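PDB 4XLG: structure-specific endonuclease subunit SLX1 from Candida glabrata, which probably cuts branched DNA as the catalytic subunit of the SLX1-SLX4 structure-specific endonuclease, resolving secondary structures that arise during DNA repair and recombination. Local coordinates for residues Gln5-Cys13 against Gly68-Gln79. The protein carries 1 engineered substitution. Numbering follows the deposited sequence.
Sequences QQIPDFYGC and GFPSRIAALQFQ. Engineered in segment 68-79: Gln79 (natural residue Glu).
Tyr11 and Cys13 pack against Phe69 and the first turns of helix 72-84, where the lead-in to strand 12-18 of the GIY-YIG nuclease domain meets the helix that follows strand 60-67. Both strands belong to the domain's central sheet, in which Cys13 pairs through its backbone with Val66.

Apolar and CH-pi contacts carry most of the interface. Arg72 covers one face of the Tyr11 ring, its CA 4.1 Å from the ring centroid and only 7° off the normal. The Arg72 chain leaves CB on the side opposite its own N (chi1 173°) and runs alongside the tyrosine in the same direction. This brings Arg72 CG 3.3 Å from Tyr11 OH, and the guanidinium plane is turned 67° from the ring. Ala75 CB approaches Tyr11 CD1 obliquely. Farther back along the chain, Ile7 crosses Pro70 at a slant, while Pro8 CD abuts Pro70 O at 3.3 Å.

In the Cys13 conformer given, SG makes oblique sulfur-aromatic contacts with the Phe69 and Phe78 rings, its distance to the Phe69 centroid being 4.5 Å. It also touches CB of the engineered Gln79, whose amide oxygen bonds to Ser29.

Four waters bridge the segments, mostly through backbone atoms. One donates to both Pro8 O and Phe69 O, another accepts from Tyr11 N and Gly68 N, and a third donates to Gln6 O and Pro70 O. The fourth accepts from Gln5 NE2 and reaches Ile73 N through a weak bond. Beside this hydrated end Ser71 N-caps the helix, its OG accepting from Ala74 N at 2.9 Å in a nearly straight bond.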
loop_
_atom_site.group_PDB
_atom_site.type_symbol
_atom_site.label_atom_id
_atom_site.label_comp_id
_atom_site.label_asym_id
_atom_site.label_seq_id
_atom_site.Cartn_x
_atom_site.Cartn_y
_atom_site.Cartn_z
ATOM N N GLN B 5 -14.691 2.824 0.093
ATOM C CA GLN B 5 -13.892 3.559 -0.878
ATOM C C GLN B 5 -12.953 2.564 -1.534
ATOM O O GLN B 5 -12.471 1.621 -0.913
ATOM C CB GLN B 5 -13.138 4.728 -0.245
ATOM C CG GLN B 5 -12.066 4.347 0.741
ATOM C CD GLN B 5 -11.367 5.571 1.373
ATOM O OE1 GLN B 5 -12.017 6.517 1.841
ATOM N NE2 GLN B 5 -10.055 5.515 1.434
ATOM N N GLN B 6 -12.707 2.756 -2.814
ATOM C CA GLN B 6 -11.773 1.867 -3.508
ATOM C C GLN B 6 -10.349 2.068 -3.040
ATOM O O GLN B 6 -9.949 3.163 -2.590
ATOM C CB GLN B 6 -11.871 2.078 -5.034
ATOM C CG GLN B 6 -10.957 3.109 -5.616
ATOM C CD GLN B 6 -10.739 2.920 -7.137
ATOM O OE1 GLN B 6 -11.713 3.024 -7.921
ATOM N NE2 GLN B 6 -9.475 2.594 -7.562
ATOM N N ILE B 7 -9.560 0.998 -3.140
ATOM C CA ILE B 7 -8.115 1.074 -3.023
ATOM C C ILE B 7 -7.591 1.805 -4.285
ATOM O O ILE B 7 -8.089 1.555 -5.371
ATOM C CB ILE B 7 -7.513 -0.320 -2.938
ATOM C CG1 ILE B 7 -7.977 -0.956 -1.579
ATOM C CG2 ILE B 7 -5.974 -0.286 -3.081
ATOM C CD1 ILE B 7 -7.159 -2.154 -1.182
ATOM N N PRO B 8 -6.680 2.771 -4.122
ATOM C CA PRO B 8 -6.198 3.534 -5.298
ATOM C C PRO B 8 -5.610 2.653 -6.354
ATOM O O PRO B 8 -4.939 1.643 -6.053
ATOM C CB PRO B 8 -5.054 4.431 -4.742
ATOM C CG PRO B 8 -5.479 4.617 -3.255
ATOM C CD PRO B 8 -6.093 3.240 -2.850
ATOM N N ASP B 9 -5.866 3.027 -7.609
ATOM C CA ASP B 9 -5.169 2.374 -8.711
ATOM C C ASP B 9 -3.668 2.495 -8.540
ATOM O O ASP B 9 -2.933 1.574 -8.842
ATOM C CB ASP B 9 -5.599 3.004 -10.071
ATOM C CG ASP B 9 -7.103 2.886 -10.296
ATOM O OD1 ASP B 9 -7.763 1.941 -9.756
ATOM O OD2 ASP B 9 -7.669 3.754 -10.962
ATOM N N PHE B 10 -3.221 3.681 -8.153
ATOM C CA PHE B 10 -1.822 3.914 -7.855
ATOM C C PHE B 10 -1.707 4.960 -6.780
ATOM O O PHE B 10 -2.335 6.009 -6.875
ATOM C CB PHE B 10 -1.060 4.403 -9.128
ATOM C CG PHE B 10 0.456 4.503 -8.902
ATOM C CD1 PHE B 10 1.040 5.639 -8.325
ATOM C CD2 PHE B 10 1.239 3.409 -9.199
ATOM C CE1 PHE B 10 2.465 5.688 -8.059
ATOM C CE2 PHE B 10 2.673 3.441 -8.983
ATOM C CZ PHE B 10 3.266 4.582 -8.415
ATOM N N TYR B 11 -0.917 4.697 -5.736
ATOM C CA TYR B 11 -0.647 5.790 -4.800
ATOM C C TYR B 11 0.746 5.460 -4.281
ATOM O O TYR B 11 0.974 4.336 -3.783
ATOM C CB TYR B 11 -1.701 5.866 -3.644
ATOM C CG TYR B 11 -1.990 7.321 -3.281
ATOM C CD1 TYR B 11 -0.988 8.118 -2.612
ATOM C CD2 TYR B 11 -3.165 7.925 -3.677
ATOM C CE1 TYR B 11 -1.240 9.486 -2.341
ATOM C CE2 TYR B 11 -3.425 9.260 -3.399
ATOM C CZ TYR B 11 -2.440 10.021 -2.756
ATOM O OH TYR B 11 -2.727 11.349 -2.511
ATOM N N GLY B 12 1.672 6.416 -4.375
ATOM C CA GLY B 12 3.041 6.063 -4.039
ATOM C C GLY B 12 3.677 7.188 -3.232
ATOM O O GLY B 12 3.290 8.356 -3.335
ATOM N N CYS B 13 4.649 6.795 -2.417
ATOM C CA CYS B 13 5.503 7.741 -1.677
ATOM C C CYS B 13 6.874 7.727 -2.333
ATOM O O CYS B 13 7.516 6.684 -2.364
ATOM C CB CYS B 13 5.692 7.329 -0.216
ATOM S SG CYS B 13 4.250 7.508 0.820
ATOM N N GLY B 68 1.552 0.765 -3.825
ATOM C CA GLY B 68 0.701 -0.362 -3.385
ATOM C C GLY B 68 -0.119 -0.010 -2.149
ATOM O O GLY B 68 -0.720 -0.908 -1.536
ATOM N N PHE B 69 -0.152 1.274 -1.753
ATOM C CA PHE B 69 -0.886 1.666 -0.543
ATOM C C PHE B 69 -2.388 1.457 -0.678
ATOM O O PHE B 69 -2.942 1.698 -1.740
ATOM C CB PHE B 69 -0.618 3.132 -0.211
ATOM C CG PHE B 69 0.798 3.353 0.290
ATOM C CD1 PHE B 69 1.104 3.048 1.611
ATOM C CD2 PHE B 69 1.805 3.781 -0.564
ATOM C CE1 PHE B 69 2.404 3.191 2.110
ATOM C CE2 PHE B 69 3.109 3.942 -0.077
ATOM C CZ PHE B 69 3.412 3.657 1.272
ATOM N N PRO B 70 -3.027 1.001 0.402
ATOM C CA PRO B 70 -4.454 0.684 0.315
ATOM C C PRO B 70 -5.312 1.953 0.331
ATOM O O PRO B 70 -6.521 1.870 0.112
ATOM C CB PRO B 70 -4.714 -0.175 1.571
ATOM C CG PRO B 70 -3.571 0.188 2.557
ATOM C CD PRO B 70 -2.383 0.446 1.614
ATOM N N SER B 71 -4.721 3.098 0.678
ATOM C CA SER B 71 -5.497 4.350 0.731
ATOM C C SER B 71 -4.537 5.491 0.651
ATOM O O SER B 71 -3.363 5.348 0.983
ATOM C CB SER B 71 -6.327 4.495 2.031
ATOM O OG SER B 71 -5.474 4.420 3.199
ATOM N N ARG B 72 -5.068 6.650 0.310
ATOM C CA ARG B 72 -4.269 7.897 0.401
ATOM C C ARG B 72 -3.849 8.100 1.871
ATOM O O ARG B 72 -2.744 8.523 2.145
ATOM C CB ARG B 72 -5.140 9.090 -0.071
ATOM C CG ARG B 72 -4.513 10.489 0.114
ATOM C CD ARG B 72 -5.570 11.569 -0.228
ATOM N NE ARG B 72 -5.236 12.773 0.512
ATOM C CZ ARG B 72 -5.851 13.186 1.613
ATOM N NH1 ARG B 72 -6.928 12.547 2.078
ATOM N NH2 ARG B 72 -5.407 14.284 2.213
ATOM N N ILE B 73 -4.764 7.803 2.795
ATOM C CA ILE B 73 -4.434 7.990 4.215
ATOM C C ILE B 73 -3.179 7.184 4.566
ATOM O O ILE B 73 -2.280 7.668 5.254
ATOM C CB ILE B 73 -5.593 7.530 5.155
ATOM C CG1 ILE B 73 -6.837 8.388 4.924
ATOM C CG2 ILE B 73 -5.148 7.595 6.632
ATOM C CD1 ILE B 73 -6.545 9.875 5.037
ATOM N N ALA B 74 -3.174 5.913 4.185
ATOM C CA ALA B 74 -1.994 5.059 4.484
ATOM C C ALA B 74 -0.716 5.574 3.856
ATOM O O ALA B 74 0.353 5.506 4.476
ATOM C CB ALA B 74 -2.241 3.595 4.012
ATOM N N ALA B 75 -0.788 6.054 2.606
ATOM C CA ALA B 75 0.408 6.614 1.948
ATOM C C ALA B 75 0.911 7.818 2.738
ATOM O O ALA B 75 2.100 8.031 2.897
ATOM C CB ALA B 75 0.070 7.051 0.489
ATOM N N LEU B 76 -0.018 8.668 3.175
ATOM C CA LEU B 76 0.409 9.866 3.939
ATOM C C LEU B 76 1.026 9.468 5.280
ATOM O O LEU B 76 1.967 10.092 5.774
ATOM C CB LEU B 76 -0.805 10.783 4.212
ATOM C CG LEU B 76 -1.301 11.506 2.950
ATOM C CD1 LEU B 76 -2.692 12.169 3.155
ATOM C CD2 LEU B 76 -0.242 12.515 2.500
ATOM N N GLN B 77 0.458 8.457 5.917
ATOM C CA GLN B 77 1.077 7.948 7.148
ATOM C C GLN B 77 2.519 7.525 6.913
ATOM O O GLN B 77 3.398 7.846 7.737
ATOM C CB GLN B 77 0.292 6.767 7.730
ATOM C CG GLN B 77 -1.071 7.172 8.231
ATOM C CD GLN B 77 -1.893 5.957 8.599
ATOM O OE1 GLN B 77 -2.183 5.114 7.758
ATOM N NE2 GLN B 77 -2.221 5.840 9.873
ATOM N N PHE B 78 2.746 6.796 5.827
ATOM C CA PHE B 78 4.119 6.369 5.469
ATOM C C PHE B 78 4.983 7.570 5.169
ATOM O O PHE B 78 6.096 7.713 5.675
ATOM C CB PHE B 78 4.063 5.439 4.246
ATOM C CG PHE B 78 5.337 4.735 3.973
ATOM C CD1 PHE B 78 6.319 5.338 3.198
ATOM C CD2 PHE B 78 5.526 3.441 4.411
ATOM C CE1 PHE B 78 7.503 4.653 2.891
ATOM C CE2 PHE B 78 6.701 2.755 4.120
ATOM C CZ PHE B 78 7.704 3.370 3.357
ATOM N N GLN B 79 4.447 8.465 4.352
ATOM C CA GLN B 79 5.222 9.672 3.996
ATOM C C GLN B 79 5.645 10.467 5.231
ATOM O O GLN B 79 6.798 10.881 5.363
ATOM C CB GLN B 79 4.375 10.578 3.092
ATOM C CG GLN B 79 5.176 11.873 2.662
ATOM C CD GLN B 79 4.241 12.945 2.272
ATOM O OE1 GLN B 79 3.281 12.697 1.570
ATOM N NE2 GLN B 79 4.463 14.145 2.777
HETATM O O HOH W 1 -7.999 7.727 1.870
HETATM O O HOH W 2 -9.089 3.750 -0.006
HETATM O O HOH W 3 -2.739 1.243 -4.373
HETATM O O HOH W 4 -0.335 1.818 -5.661
#